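Local coordinates for hypothetical protein (Leishmania major, PDB 3LJN), which is of unknown function but is built of ankyrin repeats, a fold that commonly serves to bind other proteins, at residues T140-V146 and E174-A180; N119-E123 and A168-A172. All blocks are in the same frame, centred on the assembly; numbering follows the deposited sequence.

Both contacts join neighbouring parts of the ankyrin array, with centres about 9 Å apart, and no ligand or active site is known for either. Contact 1 packs two helices side by side, and contact 2 lays the loop 119-123 along the loop 168-172 that leads into one of those helices. The pairs alternate along the chain and touch. Trp144 NE1 of contact 1 probably donates to Asp122 OD2 of contact 2 at 3.0 Å, while Arg179 NH1 lies 3.3 Å from Asp170 OD2 in a weak ion pair. His143 CE1 also packs against the backbone at Asp170 N, 3.4 Å away.

Contact 1 (T140-V146 and E174-A180)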
# COMPACT_ATOMS: atom_id res chain seq x y z
N THR A 140 4.50 6.36 -1.20
CA THR A 140 4.50 5.98 -2.60
C THR A 140 3.27 6.60 -3.24
O THR A 140 2.34 6.99 -2.54
CB THR A 140 4.41 4.47 -2.78
OG1 THR A 140 3.10 4.02 -2.46
CG2 THR A 140 5.44 3.75 -1.91
N ALA A 141 3.26 6.70 -4.57
CA ALA A 141 2.13 7.27 -5.31
C ALA A 141 0.90 6.37 -5.31
O ALA A 141 -0.21 6.83 -5.54
CB ALA A 141 2.54 7.57 -6.73
N LEU A 142 1.07 5.08 -5.06
CA LEU A 142 -0.07 4.20 -4.95
C LEU A 142 -0.88 4.49 -3.67
O LEU A 142 -2.09 4.35 -3.69
CB LEU A 142 0.38 2.73 -5.01
CG LEU A 142 -0.67 1.66 -5.38
CD1 LEU A 142 -1.42 1.99 -6.65
CD2 LEU A 142 -0.01 0.28 -5.49
N HIS A 143 -0.20 4.92 -2.60
CA HIS A 143 -0.85 5.40 -1.35
C HIS A 143 -1.73 6.64 -1.58
O HIS A 143 -2.86 6.72 -1.13
CB HIS A 143 0.19 5.81 -0.30
CG HIS A 143 0.94 4.68 0.34
ND1 HIS A 143 2.25 4.40 0.04
CD2 HIS A 143 0.59 3.82 1.33
CE1 HIS A 143 2.67 3.39 0.78
NE2 HIS A 143 1.68 3.02 1.57
N TRP A 144 -1.15 7.65 -2.24
CA TRP A 144 -1.89 8.86 -2.62
C TRP A 144 -3.17 8.52 -3.35
O TRP A 144 -4.25 8.78 -2.84
CB TRP A 144 -1.04 9.75 -3.51
CG TRP A 144 -0.05 10.52 -2.74
CD1 TRP A 144 1.27 10.24 -2.57
CD2 TRP A 144 -0.31 11.72 -2.02
NE1 TRP A 144 1.87 11.20 -1.78
CE2 TRP A 144 0.91 12.12 -1.43
CE3 TRP A 144 -1.45 12.51 -1.81
CZ2 TRP A 144 1.02 13.27 -0.64
CZ3 TRP A 144 -1.35 13.65 -1.03
CH2 TRP A 144 -0.12 14.02 -0.45
N CYS A 145 -3.06 7.92 -4.54
CA CYS A 145 -4.23 7.47 -5.30
C CYS A 145 -5.34 6.91 -4.43
O CYS A 145 -6.51 7.25 -4.58
CB CYS A 145 -3.82 6.39 -6.29
SG CYS A 145 -2.73 7.03 -7.55
N VAL A 146 -4.94 6.06 -3.50
CA VAL A 146 -5.88 5.42 -2.60
C VAL A 146 -6.63 6.46 -1.77
O VAL A 146 -7.82 6.27 -1.47
CB VAL A 146 -5.17 4.36 -1.72
CG1 VAL A 146 -5.97 4.05 -0.48
CG2 VAL A 146 -4.90 3.11 -2.55
N GLU A 174 3.39 1.27 6.48
CA GLU A 174 2.04 0.92 6.05
C GLU A 174 2.00 0.73 4.56
O GLU A 174 2.65 1.45 3.81
CB GLU A 174 1.04 2.01 6.47
CG GLU A 174 0.48 1.80 7.89
CD GLU A 174 0.35 3.09 8.71
OE1 GLU A 174 0.58 4.20 8.16
OE2 GLU A 174 0.02 2.97 9.93
N THR A 175 1.20 -0.23 4.12
CA THR A 175 1.05 -0.57 2.71
C THR A 175 -0.16 0.12 2.09
O THR A 175 -0.98 0.66 2.81
CB THR A 175 0.93 -2.09 2.55
OG1 THR A 175 -0.29 -2.56 3.13
CG2 THR A 175 2.08 -2.78 3.25
N PRO A 176 -0.26 0.14 0.76
CA PRO A 176 -1.49 0.74 0.22
C PRO A 176 -2.77 0.02 0.62
O PRO A 176 -3.79 0.68 0.80
CB PRO A 176 -1.27 0.70 -1.29
CG PRO A 176 0.19 0.83 -1.43
CD PRO A 176 0.80 0.10 -0.26
N LEU A 177 -2.74 -1.30 0.78
CA LEU A 177 -3.93 -2.01 1.26
C LEU A 177 -4.31 -1.49 2.62
O LEU A 177 -5.46 -1.09 2.83
CB LEU A 177 -3.70 -3.52 1.32
CG LEU A 177 -3.74 -4.20 -0.05
CD1 LEU A 177 -3.26 -5.63 0.06
CD2 LEU A 177 -5.15 -4.14 -0.68
N MSE A 178 -3.35 -1.49 3.55
CA MSE A 178 -3.55 -0.93 4.89
C MSE A 178 -4.16 0.48 4.81
O MSE A 178 -5.07 0.81 5.56
CB MSE A 178 -2.22 -0.91 5.66
CG MSE A 178 -1.82 -2.25 6.26
SE MSE A 178 -0.02 -2.26 7.12
CE MSE A 178 0.21 -4.19 7.52
N ARG A 179 -3.69 1.28 3.87
CA ARG A 179 -4.20 2.64 3.68
C ARG A 179 -5.66 2.69 3.25
O ARG A 179 -6.40 3.57 3.67
CB ARG A 179 -3.34 3.38 2.65
CG ARG A 179 -3.60 4.86 2.54
CD ARG A 179 -3.22 5.61 3.82
NE ARG A 179 -2.08 6.50 3.62
CZ ARG A 179 -0.82 6.24 4.00
NH1 ARG A 179 -0.51 5.11 4.64
NH2 ARG A 179 0.13 7.13 3.74
N ALA A 180 -6.08 1.75 2.39
CA ALA A 180 -7.45 1.72 1.87
C ALA A 180 -8.42 1.27 2.95
O ALA A 180 -9.55 1.77 3.07
CB ALA A 180 -7.55 0.81 0.66
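His143 carries the link between two helix starts of the ankyrin array, which read Thr-Ala-Leu-His and Thr-Pro-Leu-Met, variants of the Thr-Pro-Leu-His signature of ankyrin repeats. Helices 141-146 and 176-180 run nearly parallel, their axes 9.1 Å apart. From CB, the histidine side chain leaves with CG anti to its carbonyl carbon (chi1 -72°), which turns the ring back toward the N-terminus of its own helix. There ND1 meets Thr140, accepting from its backbone N at 3.2 Å, which fits a proton on NE2. Thr140 OG1 takes a weak bond from His143 N, and the two residues form a capping box. CD2 lies over one face of the Arg179 guanidinium, toward its rim, 3.7 Å from NH1; the guanidinium plane is inclined 32° to the imidazole. At the tip, NE2 donates to Glu174 O at 2.9 Å; the nitrogen stands above the carbonyl plane and the bond is bent, at 147°. The ring is thus held at both nitrogens, which fixes its rotation. Over one face sits Pro176, its CG 4.0 Å from the ring centroid in a CH-pi contact, and the same carbon reaches the side chain of Leu142. Thr175 caps the second helix, its OG1 accepting from Met178 N and also bonded to His214. Glu174 turns its carboxylate to Lys134. One turn further along, Val146 closes the interface, its CG1 3.8 Å from Ala180 CB.

Contact 2 (N119-E123 and A168-A172); sequences NECDE and AKDKA
Lys171 and Glu123 supply the charged part of this contact between two loops of the ankyrin array. Lys171 runs straight beyond CG and brings NZ to 3.0 Å from Glu123 OE2, a salt bridge whose hydrogen bond is weak. The glutamate chain bends at chi2 (-144°), and the two side chains meet at a slant; both residues are exposed, so the pair lies at the solvent edge. Van der Waals contacts make up the rest. Cys121 points its side chain at the other loop, and SG rests 3.9 Å from Asp170 CA, with Lys169 O and the Lys171 backbone a little further off. Ala168 CB lies 4.2 Å from Asn119 OD1, which is hydrogen-bonded to Ser165 N. Within the second loop, Asp170 OD1 accepts from Ala172 N at 2.9 Å in an Asx turn, approached from well above the carboxylate plane, and it also receives Glu174 N. The two loops run in nearly the same direction, 15° apart. Segment 119-123 follows helix 114-118 and precedes strand 128-129, whereas 168-172 bridges helix 153-162 and helix 176-182; both loops also make backbone hydrogen bonds to the residues just before helix 141-147, Asp122 with Gln139 and Lys171 with Gly138.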
# COMPACT_ATOMS: atom_id res chain seq x y z
N ASN A 119 7.68 2.01 -7.10
CA ASN A 119 7.51 1.87 -5.66
C ASN A 119 8.36 2.84 -4.83
O ASN A 119 8.50 2.66 -3.62
CB ASN A 119 7.76 0.42 -5.23
CG ASN A 119 6.84 -0.56 -5.94
OD1 ASN A 119 5.66 -0.27 -6.15
ND2 ASN A 119 7.37 -1.73 -6.30
N GLU A 120 8.92 3.86 -5.49
CA GLU A 120 9.68 4.93 -4.82
C GLU A 120 8.81 5.67 -3.81
O GLU A 120 7.61 5.85 -4.02
CB GLU A 120 10.20 5.95 -5.83
CG GLU A 120 11.46 5.54 -6.58
CD GLU A 120 12.77 5.96 -5.90
OE1 GLU A 120 13.84 5.51 -6.36
OE2 GLU A 120 12.73 6.74 -4.91
N CYS A 121 9.44 6.14 -2.74
CA CYS A 121 8.75 6.89 -1.71
C CYS A 121 9.11 8.38 -1.76
O CYS A 121 10.28 8.74 -1.91
CB CYS A 121 9.10 6.30 -0.35
SG CYS A 121 7.70 6.23 0.74
N ASP A 122 8.11 9.25 -1.64
CA ASP A 122 8.38 10.68 -1.56
C ASP A 122 8.86 11.02 -0.15
O ASP A 122 8.94 10.14 0.71
CB ASP A 122 7.17 11.54 -2.00
CG ASP A 122 6.01 11.51 -1.03
OD1 ASP A 122 6.23 11.31 0.18
OD2 ASP A 122 4.85 11.73 -1.48
N GLU A 123 9.23 12.28 0.07
CA GLU A 123 9.69 12.71 1.38
C GLU A 123 8.91 13.98 1.72
O GLU A 123 9.47 15.03 1.95
CB GLU A 123 11.22 12.90 1.38
CG GLU A 123 11.98 11.88 0.49
CD GLU A 123 13.34 11.42 1.05
OE1 GLU A 123 14.08 12.24 1.66
OE2 GLU A 123 13.68 10.22 0.86
N ALA A 168 3.52 -2.03 -1.06
CA ALA A 168 4.66 -1.11 -0.94
C ALA A 168 4.63 -0.43 0.43
O ALA A 168 3.56 -0.13 0.93
CB ALA A 168 4.62 -0.08 -2.04
N LYS A 169 5.79 -0.21 1.04
CA LYS A 169 5.83 0.41 2.36
C LYS A 169 6.08 1.90 2.28
O LYS A 169 7.02 2.32 1.62
CB LYS A 169 6.95 -0.20 3.21
CG LYS A 169 6.53 -1.46 3.97
CD LYS A 169 7.55 -1.79 5.06
CE LYS A 169 7.16 -3.07 5.80
NZ LYS A 169 8.08 -3.41 6.93
N ASP A 170 5.24 2.68 2.95
CA ASP A 170 5.55 4.09 3.20
C ASP A 170 6.58 4.19 4.35
O ASP A 170 7.09 3.17 4.80
CB ASP A 170 4.26 4.91 3.45
CG ASP A 170 3.66 4.74 4.86
OD1 ASP A 170 4.08 3.86 5.64
OD2 ASP A 170 2.73 5.52 5.18
N LYS A 171 6.89 5.41 4.80
CA LYS A 171 7.88 5.60 5.88
C LYS A 171 7.32 5.40 7.31
O LYS A 171 8.03 5.64 8.29
CB LYS A 171 8.56 6.97 5.75
CG LYS A 171 9.63 6.98 4.66
CD LYS A 171 10.46 8.26 4.63
CE LYS A 171 11.58 8.14 3.58
NZ LYS A 171 12.33 9.42 3.37
N ALA A 172 6.06 4.96 7.41
CA ALA A 172 5.46 4.51 8.68
C ALA A 172 5.11 3.01 8.60
O ALA A 172 4.26 2.51 9.34
CB ALA A 172 4.22 5.33 8.98